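PDB 6GT9: putative sugar binding protein, which binds galactose, probably binds glucose as well, and probably acts as the receptor of a three-component sensing system for galactan utilization. Local coordinates for residues 37-42 with 68-73; 193-198 with 219-224; 42-47 with 267-272. All coordinates share one frame; numbering follows the deposited sequence.

In the fold
The three contacts illustrate how a two-lobed sugar-binding protein builds one pocket from loops that meet across a cleft. Interaction 1 lies on the lobe of strand 32-36; interaction 3 shares Asn-42 with it, lies where the chain crosses back to that lobe from strand 263-266, and has its centre about 13 Å away. Interaction 2 lies on the other lobe, its centre about 13 Å from that of interaction 1 and 15 Å from that of interaction 3. All three touch the same galactose. Between the lobes, Leu-223 CD1 comes to 3.8 Å from Asn-42 ND2, while Arg-197 NH2 forms a 2.8 Å salt bridge with Asp-43 OD2. On the first lobe, Trp-45 leans on Pro-37 and Glu-38.

Interaction 1: residues 37-42 with 68-73; sequences PEELDN and PRQANI. With GAL (beta-D-galactopyranose), chain E.
Glu-39 takes the backbone N-H of Ala-71 on the less common anti lone pair of its carboxylate oxygen OE2, a nearly straight bond of 3.0 Å. The two loops leave neighbouring parallel strands, 32-36 and 62-65, in one lobe of a periplasmic binding protein fold, and each leads into a helix. With CG anti to the backbone N (chi1 -169°) and the chain extended beyond it, Glu-39 lies alongside residues 69-71, its CG 3.3 Å from Arg-69 O. Cut back to an alanine, this position would probably leave the N-H of Ala-71 without its acceptor and open a gap beside Arg-69 O. The backbones are also joined directly, Leu-40 N donating to Pro-68 O at 2.8 Å. Two waters complete the seam, one donating to Glu-38 O and accepting from Asn-72 N, the other accepting from Asp-41 N and donating to Arg-69 O. Glu-38, just before the type I turn from Glu-39 to Asn-42, and Asn-42 at its end serve the ligand. Asn-42 ND2 donates to O6 of galactose at 3.1 Å; Glu-38, whose extended side chain leads into the pocket, holds OE1 2.6 Å from galactose O4, which donates to it, and OE1 also accepts from Gln-94 NE2.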
loop_
_atom_site.group_PDB
_atom_site.type_symbol
_atom_site.label_atom_id
_atom_site.label_comp_id
_atom_site.label_asym_id
_atom_site.label_seq_id
_atom_site.Cartn_x
_atom_site.Cartn_y
_atom_site.Cartn_z
ATOM N N PRO A 37 -1.656 1.141 11.473
ATOM C CA PRO A 37 -1.965 0.750 10.097
ATOM C C PRO A 37 -3.011 1.676 9.487
ATOM O O PRO A 37 -3.678 2.448 10.172
ATOM C CB PRO A 37 -2.527 -0.659 10.263
ATOM C CG PRO A 37 -3.316 -0.534 11.548
ATOM C CD PRO A 37 -2.438 0.348 12.446
ATOM N N GLU A 38 -3.146 1.583 8.161
ATOM C CA GLU A 38 -4.192 2.332 7.478
ATOM C C GLU A 38 -5.570 1.891 7.961
ATOM O O GLU A 38 -6.477 2.712 8.104
ATOM C CB GLU A 38 -4.063 2.142 5.962
ATOM C CG GLU A 38 -4.998 2.973 5.098
ATOM C CD GLU A 38 -4.607 2.891 3.616
ATOM O OE1 GLU A 38 -3.617 2.189 3.315
ATOM O OE2 GLU A 38 -5.276 3.515 2.761
ATOM N N GLU A 39 -5.727 0.598 8.243
ATOM C CA GLU A 39 -6.993 0.010 8.664
ATOM C C GLU A 39 -6.670 -1.264 9.424
ATOM O O GLU A 39 -5.904 -2.104 8.930
ATOM C CB GLU A 39 -7.899 -0.283 7.463
ATOM C CG GLU A 39 -9.349 -0.653 7.837
ATOM C CD GLU A 39 -10.233 -0.817 6.608
ATOM O OE1 GLU A 39 -10.425 -1.965 6.147
ATOM O OE2 GLU A 39 -10.690 0.217 6.073
ATOM N N LEU A 40 -7.251 -1.395 10.621
ATOM C CA LEU A 40 -6.790 -2.371 11.606
ATOM C C LEU A 40 -6.787 -3.790 11.046
ATOM O O LEU A 40 -5.763 -4.482 11.082
ATOM C CB LEU A 40 -7.667 -2.296 12.861
ATOM C CG LEU A 40 -7.112 -2.907 14.147
ATOM C CD1 LEU A 40 -6.046 -2.020 14.732
ATOM C CD2 LEU A 40 -8.229 -3.147 15.173
ATOM N N ASP A 41 -7.930 -4.258 10.553
ATOM C CA ASP A 41 -8.040 -5.638 10.103
ATOM C C ASP A 41 -7.896 -5.786 8.585
ATOM O O ASP A 41 -8.339 -6.794 8.021
ATOM C CB ASP A 41 -9.358 -6.247 10.580
ATOM C CG ASP A 41 -9.332 -7.776 10.582
ATOM O OD1 ASP A 41 -8.289 -8.357 10.976
ATOM O OD2 ASP A 41 -10.355 -8.395 10.186
ATOM N N ASN A 42 -7.293 -4.813 7.910
ATOM C CA ASN A 42 -6.948 -5.002 6.500
ATOM C C ASN A 42 -5.902 -6.104 6.366
ATOM O O ASN A 42 -4.906 -6.106 7.090
ATOM C CB ASN A 42 -6.421 -3.700 5.901
ATOM C CG ASN A 42 -5.854 -3.894 4.490
ATOM O OD1 ASN A 42 -4.662 -4.117 4.317
ATOM N ND2 ASN A 42 -6.711 -3.817 3.492
ATOM N N PRO A 68 -7.297 2.711 12.912
ATOM C CA PRO A 68 -8.739 2.870 12.665
ATOM C C PRO A 68 -9.395 1.554 12.277
ATOM O O PRO A 68 -8.846 0.760 11.508
ATOM C CB PRO A 68 -8.796 3.878 11.510
ATOM C CG PRO A 68 -7.396 4.500 11.429
ATOM C CD PRO A 68 -6.460 3.473 11.967
ATOM N N ARG A 69 -10.603 1.328 12.791
ATOM C CA ARG A 69 -11.344 0.163 12.320
ATOM C C ARG A 69 -11.722 0.324 10.858
ATOM O O ARG A 69 -11.783 -0.663 10.119
ATOM C CB ARG A 69 -12.595 -0.069 13.168
ATOM C CG ARG A 69 -13.226 -1.443 12.948
ATOM C CD ARG A 69 -14.546 -1.515 13.657
ATOM N NE ARG A 69 -14.426 -0.748 14.881
ATOM C CZ ARG A 69 -15.399 -0.027 15.411
ATOM N NH1 ARG A 69 -16.591 0.020 14.820
ATOM N NH2 ARG A 69 -15.166 0.649 16.531
ATOM N N GLN A 70 -11.948 1.562 10.429
ATOM C CA GLN A 70 -12.277 1.900 9.052
ATOM C C GLN A 70 -11.341 3.025 8.628
ATOM O O GLN A 70 -11.264 4.052 9.312
ATOM C CB GLN A 70 -13.749 2.323 8.954
ATOM C CG GLN A 70 -14.344 2.215 7.583
ATOM C CD GLN A 70 -15.861 2.255 7.617
ATOM O OE1 GLN A 70 -16.525 1.291 7.233
ATOM N NE2 GLN A 70 -16.413 3.369 8.083
ATOM N N ALA A 71 -10.614 2.828 7.523
ATOM C CA ALA A 71 -9.609 3.806 7.102
ATOM C C ALA A 71 -10.221 5.196 7.023
ATOM O O ALA A 71 -11.295 5.382 6.456
ATOM C CB ALA A 71 -9.003 3.416 5.749
ATOM N N ASN A 72 -9.541 6.169 7.621
ATOM C CA ASN A 72 -10.106 7.501 7.789
ATOM C C ASN A 72 -9.012 8.455 8.237
ATOM O O ASN A 72 -8.353 8.204 9.249
ATOM C CB ASN A 72 -11.246 7.465 8.808
ATOM C CG ASN A 72 -11.913 8.809 8.987
ATOM O OD1 ASN A 72 -11.485 9.616 9.810
ATOM N ND2 ASN A 72 -12.980 9.052 8.227
ATOM N N ILE A 73 -8.801 9.543 7.493
ATOM C CA ILE A 73 -7.671 10.430 7.774
ATOM C C ILE A 73 -7.765 11.004 9.185
ATOM O O ILE A 73 -6.800 10.946 9.962
ATOM C CB ILE A 73 -7.589 11.539 6.712
ATOM C CG1 ILE A 73 -7.099 10.943 5.388
ATOM C CG2 ILE A 73 -6.698 12.664 7.198
ATOM C CD1 ILE A 73 -7.428 11.781 4.158
HETATM C C1 GAL E . -1.554 -2.020 -0.237
HETATM C C2 GAL E . -1.014 -0.770 0.427
HETATM C C3 GAL E . -1.491 -0.652 1.885
HETATM C C4 GAL E . -3.009 -0.703 1.943
HETATM C C5 GAL E . -3.531 -1.919 1.196
HETATM C C6 GAL E . -5.056 -1.920 1.065
HETATM O O1 GAL E . -1.115 -2.075 -1.580
HETATM O O2 GAL E . 0.421 -0.772 0.433
HETATM O O3 GAL E . -1.127 0.590 2.403
HETATM O O4 GAL E . -3.568 0.483 1.369
HETATM O O5 GAL E . -2.995 -2.021 -0.185
HETATM O O6 GAL E . -5.530 -3.203 0.717
HETATM O O HOH W 1 -6.422 5.423 7.804
HETATM O O HOH W 2 -10.411 -2.840 10.620
#

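Interaction 2: residues 193-198 with 219-224; sequences SHITRV and GTSALD. With GAL (beta-D-galactopyranose), chain E; SO4 (sulfate ion), chain F.
Arg-197 and Leu-223 bring the two backbones together, with 5.4 Å between their CA atoms, just after His-194 and Ile-195 have turned the chain through positive phi angles into the start of a helix. Leu-223 fills the angle between the segments with two branches: CD1 presses on the backbone oxygen of Ile-195 at 3.4 Å, and CD2 lies over the centre of one face of the Arg-197 guanidinium, 3.6 Å above its plane. A sulfate ion, probably from the crystallisation liquor, sits at the edge of that group, and its O2 accepts from Arg-197 N at 2.7 Å. Deeper in, Ser-193 OG donates to Asp-224 OD1 at 2.6 Å, meeting it on the syn side and close to the carboxylate plane; its chi1 of 69° swings OG toward the acid. The other carboxylate oxygen, OD2, receives Ser-221 OG at 2.6 Å from well above the plane, so each oxygen is gripped by a serine. This framework shapes one wall of the galactose pocket: Ala-222 N donates to the ring oxygen O5 at 2.9 Å, and Ile-195 CG2 packs against C6. Arg-197 also forms salt bridges with Glu-251 and, across the cleft, with Asp-43. Strand 154-160 runs between the strands that precede the two loops, 185-192 and 216-219, and its Ile-159 touches both Ser-193 and Asp-224, which Ala-200 of helix 197-210 meets as well.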
loop_
_atom_site.group_PDB
_atom_site.type_symbol
_atom_site.label_atom_id
_atom_site.label_comp_id
_atom_site.label_asym_id
_atom_site.label_seq_id
_atom_site.Cartn_x
_atom_site.Cartn_y
_atom_site.Cartn_z
ATOM N N SER A 193 -11.840 2.639 -4.302
ATOM C CA SER A 193 -12.378 1.443 -3.665
ATOM C C SER A 193 -12.466 1.551 -2.146
ATOM O O SER A 193 -13.081 0.685 -1.521
ATOM C CB SER A 193 -11.514 0.229 -4.020
ATOM O OG SER A 193 -10.236 0.342 -3.390
ATOM N N HIS A 194 -11.842 2.561 -1.541
ATOM C CA HIS A 194 -11.738 2.660 -0.077
ATOM C C HIS A 194 -11.228 1.353 0.530
ATOM O O HIS A 194 -11.660 0.921 1.602
ATOM C CB HIS A 194 -13.071 3.108 0.518
ATOM C CG HIS A 194 -13.496 4.444 0.005
ATOM N ND1 HIS A 194 -14.478 4.599 -0.952
ATOM C CD2 HIS A 194 -12.990 5.681 0.228
ATOM C CE1 HIS A 194 -14.595 5.880 -1.254
ATOM N NE2 HIS A 194 -13.704 6.557 -0.552
ATOM N N ILE A 195 -10.257 0.751 -0.171
ATOM C CA ILE A 195 -9.531 -0.476 0.157
ATOM C C ILE A 195 -10.404 -1.611 0.687
ATOM O O ILE A 195 -9.964 -2.400 1.529
ATOM C CB ILE A 195 -8.359 -0.190 1.125
ATOM C CG1 ILE A 195 -8.819 0.282 2.502
ATOM C CG2 ILE A 195 -7.389 0.824 0.520
ATOM C CD1 ILE A 195 -7.665 0.293 3.488
ATOM N N THR A 196 -11.618 -1.761 0.156
ATOM C CA THR A 196 -12.412 -2.939 0.463
ATOM C C THR A 196 -12.654 -3.728 -0.814
ATOM O O THR A 196 -12.673 -3.165 -1.909
ATOM C CB THR A 196 -13.760 -2.587 1.118
ATOM O OG1 THR A 196 -14.665 -2.076 0.138
ATOM C CG2 THR A 196 -13.565 -1.541 2.239
ATOM N N ARG A 197 -12.824 -5.045 -0.665
ATOM C CA ARG A 197 -13.158 -5.872 -1.825
ATOM C C ARG A 197 -14.486 -5.444 -2.426
ATOM O O ARG A 197 -14.656 -5.451 -3.653
ATOM C CB ARG A 197 -13.236 -7.348 -1.438
ATOM C CG ARG A 197 -11.939 -7.986 -1.064
ATOM C CD ARG A 197 -12.196 -9.409 -0.640
ATOM N NE ARG A 197 -11.052 -9.981 0.057
ATOM C CZ ARG A 197 -10.709 -9.676 1.312
ATOM N NH1 ARG A 197 -11.411 -8.788 2.008
ATOM N NH2 ARG A 197 -9.657 -10.256 1.867
ATOM N N VAL A 198 -15.436 -5.058 -1.575
ATOM C CA VAL A 198 -16.803 -4.871 -2.049
ATOM C C VAL A 198 -16.935 -3.583 -2.846
ATOM O O VAL A 198 -17.632 -3.547 -3.869
ATOM C CB VAL A 198 -17.793 -4.931 -0.873
ATOM C CG1 VAL A 198 -19.152 -4.386 -1.287
ATOM C CG2 VAL A 198 -17.935 -6.374 -0.422
ATOM N N GLY A 219 -5.404 -2.067 -10.654
ATOM C CA GLY A 219 -5.719 -1.831 -9.244
ATOM C C GLY A 219 -4.449 -1.458 -8.500
ATOM O O GLY A 219 -3.389 -2.037 -8.745
ATOM N N THR A 220 -4.549 -0.473 -7.601
ATOM C CA THR A 220 -3.345 0.069 -6.982
ATOM C C THR A 220 -3.213 -0.265 -5.507
ATOM O O THR A 220 -2.272 0.216 -4.870
ATOM C CB THR A 220 -3.270 1.592 -7.166
ATOM O OG1 THR A 220 -4.313 2.240 -6.417
ATOM C CG2 THR A 220 -3.408 1.955 -8.644
ATOM N N SER A 221 -4.123 -1.060 -4.945
ATOM C CA SER A 221 -4.005 -1.489 -3.560
ATOM C C SER A 221 -4.417 -2.952 -3.478
ATOM O O SER A 221 -4.908 -3.534 -4.448
ATOM C CB SER A 221 -4.824 -0.589 -2.623
ATOM O OG SER A 221 -6.223 -0.745 -2.815
ATOM N N ALA A 222 -4.235 -3.546 -2.293
ATOM C CA ALA A 222 -4.095 -4.999 -2.197
ATOM C C ALA A 222 -5.358 -5.776 -2.552
ATOM O O ALA A 222 -5.251 -6.949 -2.931
ATOM C CB ALA A 222 -3.643 -5.392 -0.794
ATOM N N LEU A 223 -6.542 -5.173 -2.436
ATOM C CA LEU A 223 -7.799 -5.878 -2.671
ATOM C C LEU A 223 -8.485 -5.466 -3.969
ATOM O O LEU A 223 -9.530 -6.034 -4.315
ATOM C CB LEU A 223 -8.748 -5.652 -1.482
ATOM C CG LEU A 223 -8.149 -6.083 -0.141
ATOM C CD1 LEU A 223 -9.004 -5.624 1.043
ATOM C CD2 LEU A 223 -7.934 -7.594 -0.102
ATOM N N ASP A 224 -7.928 -4.497 -4.696
ATOM C CA ASP A 224 -8.618 -3.948 -5.857
ATOM C C ASP A 224 -8.780 -4.988 -6.959
ATOM O O ASP A 224 -9.884 -5.182 -7.488
ATOM C CB ASP A 224 -7.855 -2.734 -6.377
ATOM C CG ASP A 224 -7.856 -1.600 -5.400
ATOM O OD1 ASP A 224 -8.856 -1.458 -4.668
ATOM O OD2 ASP A 224 -6.870 -0.837 -5.376
HETATM C C1 GAL E . -1.554 -2.020 -0.237
HETATM C C2 GAL E . -1.014 -0.770 0.427
HETATM C C3 GAL E . -1.491 -0.652 1.885
HETATM C C4 GAL E . -3.009 -0.703 1.943
HETATM C C5 GAL E . -3.531 -1.919 1.196
HETATM C C6 GAL E . -5.056 -1.920 1.065
HETATM O O1 GAL E . -1.115 -2.075 -1.580
HETATM O O2 GAL E . 0.421 -0.772 0.433
HETATM O O3 GAL E . -1.127 0.590 2.403
HETATM O O4 GAL E . -3.568 0.483 1.369
HETATM O O5 GAL E . -2.995 -2.021 -0.185
HETATM O O6 GAL E . -5.530 -3.203 0.717
HETATM S S SO4 F . -14.271 -6.392 2.163
HETATM O O1 SO4 F . -14.603 -6.038 3.550
HETATM O O2 SO4 F . -12.864 -6.060 1.881
HETATM O O3 SO4 F . -15.144 -5.652 1.253
HETATM O O4 SO4 F . -14.417 -7.825 1.932
HETATM O O HOH W 3 -9.813 -2.722 -2.362
#

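Interaction 3: residues 42-47 with 267-272. With GAL (beta-D-galactopyranose), chain E.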
loop_
_atom_site.group_PDB
_atom_site.type_symbol
_atom_site.label_atom_id
_atom_site.label_comp_id
_atom_site.label_asym_id
_atom_site.label_seq_id
_atom_site.Cartn_x
_atom_site.Cartn_y
_atom_site.Cartn_z
ATOM N N ASN A 42 -7.293 -4.813 7.910
ATOM C CA ASN A 42 -6.948 -5.002 6.500
ATOM C C ASN A 42 -5.902 -6.104 6.366
ATOM O O ASN A 42 -4.906 -6.106 7.090
ATOM C CB ASN A 42 -6.421 -3.700 5.901
ATOM C CG ASN A 42 -5.854 -3.894 4.490
ATOM O OD1 ASN A 42 -4.662 -4.117 4.317
ATOM N ND2 ASN A 42 -6.711 -3.817 3.492
ATOM N N ASP A 43 -6.109 -7.030 5.421
ATOM C CA ASP A 43 -5.251 -8.219 5.340
ATOM C C ASP A 43 -3.787 -7.871 5.095
ATOM O O ASP A 43 -2.883 -8.548 5.604
ATOM C CB ASP A 43 -5.739 -9.157 4.240
ATOM C CG ASP A 43 -7.040 -9.853 4.610
ATOM O OD1 ASP A 43 -7.492 -9.674 5.764
ATOM O OD2 ASP A 43 -7.586 -10.582 3.758
ATOM N N TYR A 44 -3.528 -6.860 4.274
ATOM C CA TYR A 44 -2.143 -6.488 4.006
ATOM C C TYR A 44 -1.482 -5.925 5.265
ATOM O O TYR A 44 -0.349 -6.294 5.609
ATOM C CB TYR A 44 -2.102 -5.487 2.841
ATOM C CG TYR A 44 -0.754 -4.803 2.603
ATOM C CD1 TYR A 44 -0.390 -3.682 3.332
ATOM C CD2 TYR A 44 0.130 -5.264 1.619
ATOM C CE1 TYR A 44 0.830 -3.051 3.125
ATOM C CE2 TYR A 44 1.350 -4.635 1.400
ATOM C CZ TYR A 44 1.692 -3.527 2.160
ATOM O OH TYR A 44 2.893 -2.873 1.970
ATOM N N TRP A 45 -2.192 -5.052 5.982
ATOM C CA TRP A 45 -1.632 -4.456 7.193
ATOM C C TRP A 45 -1.444 -5.474 8.314
ATOM O O TRP A 45 -0.563 -5.299 9.167
ATOM C CB TRP A 45 -2.509 -3.278 7.632
ATOM C CG TRP A 45 -2.060 -2.089 6.897
ATOM C CD1 TRP A 45 -2.619 -1.549 5.791
ATOM C CD2 TRP A 45 -0.864 -1.356 7.146
ATOM N NE1 TRP A 45 -1.875 -0.483 5.350
ATOM C CE2 TRP A 45 -0.779 -0.351 6.160
ATOM C CE3 TRP A 45 0.130 -1.429 8.126
ATOM C CZ2 TRP A 45 0.266 0.567 6.115
ATOM C CZ3 TRP A 45 1.164 -0.510 8.090
ATOM C CH2 TRP A 45 1.219 0.480 7.094
ATOM N N ARG A 46 -2.228 -6.552 8.329
ATOM C CA ARG A 46 -1.964 -7.601 9.310
ATOM C C ARG A 46 -0.666 -8.341 8.991
ATOM O O ARG A 46 -0.001 -8.851 9.899
ATOM C CB ARG A 46 -3.149 -8.571 9.380
ATOM C CG ARG A 46 -4.397 -8.020 10.070
ATOM C CD ARG A 46 -4.231 -7.882 11.591
ATOM N NE ARG A 46 -5.501 -7.597 12.260
ATOM C CZ ARG A 46 -5.627 -7.241 13.540
ATOM N NH1 ARG A 46 -4.557 -7.112 14.311
ATOM N NH2 ARG A 46 -6.834 -7.012 14.053
ATOM N N LEU A 47 -0.289 -8.413 7.713
ATOM C CA LEU A 47 1.021 -8.959 7.362
ATOM C C LEU A 47 2.141 -8.047 7.840
ATOM O O LEU A 47 3.162 -8.526 8.345
ATOM C CB LEU A 47 1.131 -9.161 5.850
ATOM C CG LEU A 47 0.453 -10.388 5.256
ATOM C CD1 LEU A 47 0.757 -10.479 3.748
ATOM C CD2 LEU A 47 0.903 -11.646 5.976
ATOM N N GLN A 267 4.997 -6.373 -3.159
ATOM C CA GLN A 267 5.572 -5.580 -2.083
ATOM C C GLN A 267 6.076 -6.533 -1.011
ATOM O O GLN A 267 5.852 -7.742 -1.074
ATOM C CB GLN A 267 4.563 -4.587 -1.486
ATOM C CG GLN A 267 4.050 -3.498 -2.429
ATOM C CD GLN A 267 3.306 -2.413 -1.678
ATOM O OE1 GLN A 267 3.886 -1.392 -1.304
ATOM N NE2 GLN A 267 2.022 -2.647 -1.413
ATOM N N GLU A 268 6.740 -5.990 0.009
ATOM C CA GLU A 268 7.272 -6.796 1.103
ATOM C C GLU A 268 6.712 -6.292 2.428
ATOM O O GLU A 268 7.447 -5.695 3.231
ATOM C CB GLU A 268 8.801 -6.764 1.123
ATOM C CG GLU A 268 9.471 -7.171 -0.188
ATOM C CD GLU A 268 9.181 -8.608 -0.608
ATOM O OE1 GLU A 268 8.664 -9.403 0.213
ATOM O OE2 GLU A 268 9.495 -8.947 -1.775
ATOM N N PRO A 269 5.416 -6.522 2.693
ATOM C CA PRO A 269 4.829 -5.984 3.937
ATOM C C PRO A 269 5.482 -6.502 5.207
ATOM O O PRO A 269 5.736 -5.713 6.130
ATOM C CB PRO A 269 3.349 -6.408 3.840
ATOM C CG PRO A 269 3.293 -7.457 2.731
ATOM C CD PRO A 269 4.391 -7.110 1.809
ATOM N N TYR A 270 5.718 -7.812 5.305
ATOM C CA TYR A 270 6.353 -8.356 6.502
ATOM C C TYR A 270 7.700 -7.691 6.738
ATOM O O TYR A 270 8.036 -7.321 7.871
ATOM C CB TYR A 270 6.525 -9.870 6.362
ATOM C CG TYR A 270 7.179 -10.560 7.549
ATOM C CD1 TYR A 270 8.558 -10.515 7.739
ATOM C CD2 TYR A 270 6.420 -11.296 8.446
ATOM C CE1 TYR A 270 9.148 -11.147 8.806
ATOM C CE2 TYR A 270 7.004 -11.940 9.513
ATOM C CZ TYR A 270 8.367 -11.862 9.688
ATOM O OH TYR A 270 8.951 -12.501 10.753
ATOM N N GLU A 271 8.467 -7.505 5.664
ATOM C CA GLU A 271 9.808 -6.956 5.794
ATOM C C GLU A 271 9.778 -5.485 6.198
ATOM O O GLU A 271 10.622 -5.042 6.992
ATOM C CB GLU A 271 10.570 -7.147 4.485
ATOM C CG GLU A 271 12.035 -6.695 4.572
ATOM C CD GLU A 271 12.775 -6.850 3.256
ATOM O OE1 GLU A 271 12.118 -6.936 2.191
ATOM O OE2 GLU A 271 14.027 -6.887 3.288
ATOM N N MET A 272 8.826 -4.696 5.683
ATOM C CA MET A 272 8.822 -3.304 6.128
ATOM C C MET A 272 8.426 -3.192 7.600
ATOM O O MET A 272 8.962 -2.339 8.321
ATOM C CB MET A 272 7.945 -2.410 5.231
ATOM C CG MET A 272 6.620 -2.920 4.743
ATOM S SD MET A 272 5.856 -1.762 3.539
ATOM C CE MET A 272 6.108 -2.581 1.956
HETATM C C1 GAL E . -1.554 -2.020 -0.237
HETATM C C2 GAL E . -1.014 -0.770 0.427
HETATM C C3 GAL E . -1.491 -0.652 1.885
HETATM C C4 GAL E . -3.009 -0.703 1.943
HETATM C C5 GAL E . -3.531 -1.919 1.196
HETATM C C6 GAL E . -5.056 -1.920 1.065
HETATM O O1 GAL E . -1.115 -2.075 -1.580
HETATM O O2 GAL E . 0.421 -0.772 0.433
HETATM O O3 GAL E . -1.127 0.590 2.403
HETATM O O4 GAL E . -3.568 0.483 1.369
HETATM O O5 GAL E . -2.995 -2.021 -0.185
HETATM O O6 GAL E . -5.530 -3.203 0.717
#
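Tyr-44 is held between Pro-269 and the sugar, the tight half of a contact between the first turns of helices 43-59 and 269-284 in a two-lobed periplasmic binding protein fold. Residues 267-272 lead from strand 263-266 in the sheet of one lobe to a helix packed on the other, so the contact lies where the chain crosses between lobes. Pro-269 CB makes a CH-pi contact over one face of the Tyr-44 ring, 3.9 Å from its centroid and 25° off the normal. Over the opposite face lies galactose, with C1 above the ring centre, a placement of sugar over an aromatic ring familiar from carbohydrate-binding proteins. Its chi1 of 169°, which sets CG opposite the backbone N, carries the tyrosine ring toward the second helix, where Met-272 CE closes on Tyr-44 OH at 3.2 Å. Trp-45 joins the pocket with NE1 3.2 Å from galactose O3, and its backbone N donates to Asn-42 OD1 on a lone pair in the carbonyl plane, capping the helix. Packing slackens outward: Leu-47 lies side by side with Pro-269, CB to CB 4.1 Å, and exposed Tyr-270 meets Leu-47 O mainly through its backbone CA. At the inner end the extended Gln-267, also bonded to Asp-247, sends NE2 to galactose O2 in a 3.1 Å bond that is almost straight at 172°.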